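Local structure of uncharacterized protein (4EBG) at residues T38-D43 with A89-E94. The protein is of unknown function but is a secreted staphylococcal protein of the DUF4467 family, which has a cystatin-like fold. Residues are numbered along the deposited sequence; the frame is centred on the assembly and turned at random.
Sequences THVYKD and ADYEDE
His39 and Glu92, a non-hydrogen-bonded pair of the antiparallel strands 37-41 and 91-94, run alongside each other off the same face of the sheet. The histidine donates from NE2 to Glu92 OE2 at 2.7 Å with an N-H...O angle of 149°; the acceptor is met on its anti side, and ring and carboxylate planes stand 71° apart. In Glu92, CG anti to the backbone N (chi1 172°) comes to lie 3.3 Å from His39 NE2, and the extended chain beyond it carries the carboxylate on to the N-H. Glu94 OE1 comes within 3.0 Å of His39 CE1; two carboxylate oxygens thus lie along the CE1-NE2 edge of the ring, which would tend to favour its protonated form. Thr38 N to Asp93 O and Asp93 N to Thr38 O, both 2.9 Å hydrogen bonds, make this a hydrogen-bonded pair. In the cystatin-like fold this joins strand 91-94, outermost in the chain's antiparallel sheet, to strand 37-41. The other face of the pair looks toward helix 3-23: there Val40 CG2 lies 3.8 Å from Tyr91 CD1, the two side chains crossing obliquely, and Ile6 of the helix touches both. Thr38 OG1, bonded to Tyr10 OH, also shares a water with Asp93 O. Asp90 points toward 38-43 and its OD2 accepts the Asp43 N-H at 2.8 Å from above the carboxylate plane. Tyr41 CE1 rests 3.7 Å from Ala89 CB, and its ring meets Tyr83 edge-to-face.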
loop_
_atom_site.group_PDB
_atom_site.type_symbol
_atom_site.label_atom_id
_atom_site.label_comp_id
_atom_site.label_asym_id
_atom_site.label_seq_id
_atom_site.Cartn_x
_atom_site.Cartn_y
_atom_site.Cartn_z
ATOM N N THR B 38 -13.214 -1.477 -16.638
ATOM C CA THR B 38 -12.292 -0.575 -17.259
ATOM C C THR B 38 -13.003 0.363 -18.207
ATOM O O THR B 38 -13.817 -0.085 -19.036
ATOM C CB THR B 38 -11.183 -1.337 -18.036
ATOM O OG1 THR B 38 -10.629 -2.339 -17.197
ATOM C CG2 THR B 38 -10.127 -0.426 -18.557
ATOM N N HIS B 39 -12.727 1.655 -18.101
ATOM C CA HIS B 39 -13.208 2.653 -19.026
ATOM C C HIS B 39 -12.071 3.561 -19.453
ATOM O O HIS B 39 -11.258 3.977 -18.617
ATOM C CB HIS B 39 -14.316 3.511 -18.432
ATOM C CG HIS B 39 -15.597 2.767 -18.204
ATOM N ND1 HIS B 39 -15.817 1.992 -17.095
ATOM C CD2 HIS B 39 -16.721 2.669 -18.965
ATOM C CE1 HIS B 39 -17.026 1.454 -17.170
ATOM N NE2 HIS B 39 -17.610 1.878 -18.273
ATOM N N VAL B 40 -11.984 3.884 -20.742
ATOM C CA VAL B 40 -10.996 4.796 -21.289
ATOM C C VAL B 40 -11.691 6.071 -21.749
ATOM O O VAL B 40 -12.777 6.017 -22.369
ATOM C CB VAL B 40 -10.231 4.166 -22.478
ATOM C CG1 VAL B 40 -9.238 5.133 -23.095
ATOM C CG2 VAL B 40 -9.586 2.858 -22.060
ATOM N N TYR B 41 -11.051 7.213 -21.469
ATOM C CA TYR B 41 -11.550 8.524 -21.807
ATOM C C TYR B 41 -10.484 9.310 -22.517
ATOM O O TYR B 41 -9.295 9.045 -22.398
ATOM C CB TYR B 41 -12.021 9.285 -20.560
ATOM C CG TYR B 41 -13.039 8.535 -19.789
ATOM C CD1 TYR B 41 -14.399 8.668 -20.106
ATOM C CD2 TYR B 41 -12.695 7.639 -18.766
ATOM C CE1 TYR B 41 -15.402 7.916 -19.415
ATOM C CE2 TYR B 41 -13.680 6.936 -18.105
ATOM C CZ TYR B 41 -15.018 7.034 -18.450
ATOM O OH TYR B 41 -15.951 6.277 -17.782
ATOM N N LYS B 42 -10.947 10.371 -23.158
ATOM C CA LYS B 42 -10.080 11.376 -23.791
ATOM C C LYS B 42 -9.018 10.720 -24.652
ATOM O O LYS B 42 -7.850 11.055 -24.622
ATOM C CB LYS B 42 -9.568 12.390 -22.739
ATOM C CG LYS B 42 -10.731 13.331 -22.249
ATOM C CD LYS B 42 -10.310 14.473 -21.381
ATOM C CE LYS B 42 -11.486 15.185 -20.760
ATOM N NZ LYS B 42 -11.033 16.404 -19.992
ATOM N N ASP B 43 -9.496 9.732 -25.425
ATOM C CA ASP B 43 -8.725 8.964 -26.397
ATOM C C ASP B 43 -7.458 8.392 -25.808
ATOM O O ASP B 43 -6.436 8.293 -26.479
ATOM C CB ASP B 43 -8.459 9.781 -27.669
ATOM C CG ASP B 43 -8.120 8.909 -28.890
ATOM O OD1 ASP B 43 -8.424 7.682 -28.990
ATOM O OD2 ASP B 43 -7.544 9.478 -29.815
ATOM N N ALA B 89 -17.112 7.565 -22.552
ATOM C CA ALA B 89 -16.002 6.652 -22.711
ATOM C C ALA B 89 -15.773 6.342 -24.174
ATOM O O ALA B 89 -16.700 6.244 -24.975
ATOM C CB ALA B 89 -16.213 5.389 -21.921
ATOM N N ASP B 90 -14.501 6.143 -24.470
ATOM C CA ASP B 90 -14.082 5.600 -25.750
ATOM C C ASP B 90 -14.005 4.065 -25.808
ATOM O O ASP B 90 -13.895 3.471 -26.862
ATOM C CB ASP B 90 -12.671 6.087 -26.090
ATOM C CG ASP B 90 -12.552 7.561 -26.070
ATOM O OD1 ASP B 90 -13.292 8.223 -26.831
ATOM O OD2 ASP B 90 -11.741 8.057 -25.277
ATOM N N TYR B 91 -14.069 3.451 -24.639
ATOM C CA TYR B 91 -13.884 2.018 -24.479
ATOM C C TYR B 91 -14.456 1.652 -23.140
ATOM O O TYR B 91 -14.252 2.369 -22.131
ATOM C CB TYR B 91 -12.404 1.640 -24.514
ATOM C CG TYR B 91 -12.064 0.234 -24.124
ATOM C CD1 TYR B 91 -11.875 -0.113 -22.776
ATOM C CD2 TYR B 91 -11.948 -0.774 -25.050
ATOM C CE1 TYR B 91 -11.495 -1.399 -22.407
ATOM C CE2 TYR B 91 -11.558 -2.074 -24.672
ATOM C CZ TYR B 91 -11.364 -2.364 -23.349
ATOM O OH TYR B 91 -10.983 -3.609 -22.968
ATOM N N GLU B 92 -15.123 0.503 -23.078
ATOM C CA GLU B 92 -15.670 -0.073 -21.836
ATOM C C GLU B 92 -15.405 -1.576 -21.851
ATOM O O GLU B 92 -15.692 -2.257 -22.857
ATOM C CB GLU B 92 -17.191 0.176 -21.733
ATOM C CG GLU B 92 -17.900 -0.543 -20.568
ATOM C CD GLU B 92 -19.354 -0.137 -20.428
ATOM O OE1 GLU B 92 -20.190 -0.551 -21.255
ATOM O OE2 GLU B 92 -19.690 0.556 -19.443
ATOM N N ASP B 93 -14.950 -2.115 -20.719
ATOM C CA ASP B 93 -14.829 -3.539 -20.476
ATOM C C ASP B 93 -15.405 -3.755 -19.077
ATOM O O ASP B 93 -14.716 -3.551 -18.092
ATOM C CB ASP B 93 -13.356 -3.978 -20.602
ATOM C CG ASP B 93 -13.135 -5.456 -20.452
ATOM O OD1 ASP B 93 -14.113 -6.174 -20.225
ATOM O OD2 ASP B 93 -11.950 -5.888 -20.571
ATOM N N GLU B 94 -16.699 -4.019 -19.015
ATOM C CA GLU B 94 -17.458 -4.061 -17.773
ATOM C C GLU B 94 -17.756 -5.488 -17.413
ATOM O O GLU B 94 -18.617 -6.123 -18.033
ATOM C CB GLU B 94 -18.778 -3.299 -17.933
ATOM C CG GLU B 94 -19.526 -3.036 -16.669
ATOM C CD GLU B 94 -19.028 -1.845 -15.871
ATOM O OE1 GLU B 94 -17.973 -1.268 -16.203
ATOM O OE2 GLU B 94 -19.729 -1.505 -14.901
HETATM O O HOH W 1 -12.109 -4.570 -17.391
#